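Local coordinates for vesicular integral-membrane protein VIP36 (Canis lupus familiaris, PDB 2DUR) that acts as an intracellular cargo lectin of the early secretory pathway, binding high-mannose glycans to transport and sort the glycoproteins that carry them, at residues S52-Q57 with A86-R91. Residues are numbered along the deposited sequence; the frame is centred on the assembly and turned at random.
Sequences SIWNHQ and ALWYTR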
loop_
_atom_site.group_PDB
_atom_site.type_symbol
_atom_site.label_atom_id
_atom_site.label_comp_id
_atom_site.label_asym_id
_atom_site.label_seq_id
_atom_site.Cartn_x
_atom_site.Cartn_y
_atom_site.Cartn_z
ATOM N N SER A 52 4.583 -5.099 -9.717
ATOM C CA SER A 52 4.131 -3.825 -9.170
ATOM C C SER A 52 3.279 -3.087 -10.188
ATOM O O SER A 52 3.255 -3.448 -11.375
ATOM C CB SER A 52 5.333 -2.972 -8.766
ATOM O OG SER A 52 6.053 -2.479 -9.889
ATOM N N ILE A 53 2.587 -2.057 -9.702
ATOM C CA ILE A 53 1.895 -1.082 -10.548
ATOM C C ILE A 53 2.227 0.299 -9.974
ATOM O O ILE A 53 2.367 0.468 -8.747
ATOM C CB ILE A 53 0.343 -1.301 -10.604
ATOM C CG1 ILE A 53 -0.299 -1.296 -9.207
ATOM C CG2 ILE A 53 -0.006 -2.597 -11.337
ATOM C CD1 ILE A 53 -1.831 -1.290 -9.254
ATOM N N TRP A 54 2.425 1.266 -10.857
ATOM C CA TRP A 54 2.840 2.596 -10.450
ATOM C C TRP A 54 2.023 3.633 -11.197
ATOM O O TRP A 54 1.927 3.593 -12.414
ATOM C CB TRP A 54 4.345 2.789 -10.658
ATOM C CG TRP A 54 5.116 2.011 -9.616
ATOM C CD1 TRP A 54 5.683 0.766 -9.748
ATOM C CD2 TRP A 54 5.367 2.432 -8.268
ATOM N NE1 TRP A 54 6.294 0.394 -8.553
ATOM C CE2 TRP A 54 6.102 1.392 -7.630
ATOM C CE3 TRP A 54 5.037 3.586 -7.533
ATOM C CZ2 TRP A 54 6.520 1.478 -6.291
ATOM C CZ3 TRP A 54 5.456 3.676 -6.190
ATOM C CH2 TRP A 54 6.183 2.616 -5.586
ATOM N N ASN A 55 1.424 4.558 -10.452
ATOM C CA ASN A 55 0.584 5.623 -11.045
ATOM C C ASN A 55 1.472 6.556 -11.845
ATOM O O ASN A 55 2.607 6.833 -11.447
ATOM C CB ASN A 55 -0.131 6.321 -9.869
ATOM C CG ASN A 55 -1.292 7.234 -10.265
ATOM O OD1 ASN A 55 -1.507 8.234 -9.575
ATOM N ND2 ASN A 55 -2.081 6.874 -11.277
ATOM N N HIS A 56 0.985 7.025 -13.003
ATOM C CA HIS A 56 1.767 7.899 -13.883
ATOM C C HIS A 56 2.101 9.266 -13.292
ATOM O O HIS A 56 3.214 9.755 -13.441
ATOM C CB HIS A 56 0.984 8.148 -15.174
ATOM C CG HIS A 56 1.135 7.067 -16.193
ATOM N ND1 HIS A 56 1.020 7.311 -17.545
ATOM C CD2 HIS A 56 1.391 5.745 -16.067
ATOM C CE1 HIS A 56 1.200 6.182 -18.208
ATOM N NE2 HIS A 56 1.424 5.217 -17.337
ATOM N N GLN A 57 1.110 9.897 -12.664
ATOM C CA GLN A 57 1.246 11.275 -12.230
ATOM C C GLN A 57 1.510 11.366 -10.733
ATOM O O GLN A 57 0.810 10.709 -9.961
ATOM C CB GLN A 57 -0.030 12.046 -12.564
ATOM C CG GLN A 57 -0.276 12.222 -14.079
ATOM C CD GLN A 57 0.924 12.843 -14.778
ATOM O OE1 GLN A 57 1.287 13.993 -14.507
ATOM N NE2 GLN A 57 1.556 12.080 -15.674
ATOM N N ALA A 86 2.514 -4.707 -0.676
ATOM C CA ALA A 86 2.869 -3.359 -0.150
ATOM C C ALA A 86 2.143 -2.303 -0.964
ATOM O O ALA A 86 2.030 -2.422 -2.182
ATOM C CB ALA A 86 4.375 -3.115 -0.229
ATOM N N LEU A 87 1.624 -1.289 -0.273
ATOM C CA LEU A 87 1.055 -0.100 -0.887
ATOM C C LEU A 87 2.022 1.026 -0.624
ATOM O O LEU A 87 2.529 1.130 0.482
ATOM C CB LEU A 87 -0.288 0.235 -0.228
ATOM C CG LEU A 87 -1.291 -0.909 -0.305
ATOM C CD1 LEU A 87 -2.557 -0.556 0.472
ATOM C CD2 LEU A 87 -1.622 -1.250 -1.771
ATOM N N TRP A 88 2.242 1.872 -1.629
ATOM C CA TRP A 88 3.294 2.847 -1.596
ATOM C C TRP A 88 2.799 4.245 -1.861
ATOM O O TRP A 88 1.932 4.465 -2.722
ATOM C CB TRP A 88 4.329 2.511 -2.679
ATOM C CG TRP A 88 4.928 1.166 -2.520
ATOM C CD1 TRP A 88 4.603 0.034 -3.212
ATOM C CD2 TRP A 88 5.964 0.799 -1.604
ATOM N NE1 TRP A 88 5.371 -1.031 -2.776
ATOM C CE2 TRP A 88 6.245 -0.578 -1.819
ATOM C CE3 TRP A 88 6.715 1.514 -0.634
ATOM C CZ2 TRP A 88 7.210 -1.274 -1.076
ATOM C CZ3 TRP A 88 7.714 0.819 0.085
ATOM C CH2 TRP A 88 7.962 -0.552 -0.145
ATOM N N TYR A 89 3.393 5.189 -1.146
ATOM C CA TYR A 89 3.340 6.602 -1.519
ATOM C C TYR A 89 4.776 7.103 -1.392
ATOM O O TYR A 89 5.259 7.411 -0.294
ATOM C CB TYR A 89 2.359 7.347 -0.609
ATOM C CG TYR A 89 2.325 8.831 -0.847
ATOM C CD1 TYR A 89 1.653 9.356 -1.947
ATOM C CD2 TYR A 89 2.976 9.716 0.027
ATOM C CE1 TYR A 89 1.623 10.729 -2.183
ATOM C CE2 TYR A 89 2.950 11.116 -0.195
ATOM C CZ TYR A 89 2.254 11.604 -1.296
ATOM O OH TYR A 89 2.223 12.973 -1.519
ATOM N N THR A 90 5.485 7.104 -2.519
ATOM C CA THR A 90 6.943 7.234 -2.480
ATOM C C THR A 90 7.518 8.161 -3.533
ATOM O O THR A 90 6.917 8.411 -4.579
ATOM C CB THR A 90 7.659 5.859 -2.601
ATOM O OG1 THR A 90 7.258 5.193 -3.811
ATOM C CG2 THR A 90 7.368 4.966 -1.394
ATOM N N ARG A 91 8.724 8.634 -3.257
ATOM C CA ARG A 91 9.445 9.505 -4.174
ATOM C C ARG A 91 9.684 8.844 -5.521
ATOM O O ARG A 91 9.511 9.475 -6.579
ATOM C CB ARG A 91 10.786 9.872 -3.565
ATOM C CG ARG A 91 11.490 10.986 -4.327
ATOM C CD ARG A 91 12.920 11.125 -3.811
ATOM N NE ARG A 91 13.735 9.987 -4.219
ATOM C CZ ARG A 91 15.010 9.806 -3.859
ATOM N NH1 ARG A 91 15.624 10.663 -3.033
ATOM N NH2 ARG A 91 15.657 8.740 -4.317
#
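W54 and W88 sit on two strands of one antiparallel sheet, 49-55 and 84-90, which run parallel to each other because strand 204-211 lies between them, and their CA atoms are 8.9 Å apart. The gap is bridged above the middle strand by the indole of W54: with CG anti to the carbonyl carbon (chi1 -73°), its six-membered ring extends across to strand 84-90. There CH2 is the leading atom, 3.4 Å from CB of W88 and 3.6 Å from its CG. The two indoles are tilted by 28° and slid well apart, the centroids of the W54 six-membered ring and the W88 five-membered ring being 5.2 Å apart, so little stacking overlap results. In this legume-lectin-like β-sandwich, the tryptophans occupy the sheet face turned away from the second sheet, whereas Y89 points inward to meet W64 of that sheet. T90 crosses the W54 side chain at about a right angle, its OG1 lying 3.3 Å from CH2 of W54 while hydrogen-bonding to the carbonyl oxygen of D92. W88 is fixed by an NE1 hydrogen bond to S208 on the intervening strand and an edge-to-face contact with F106. A bound mannose lies about 13 Å from the W88 side chain.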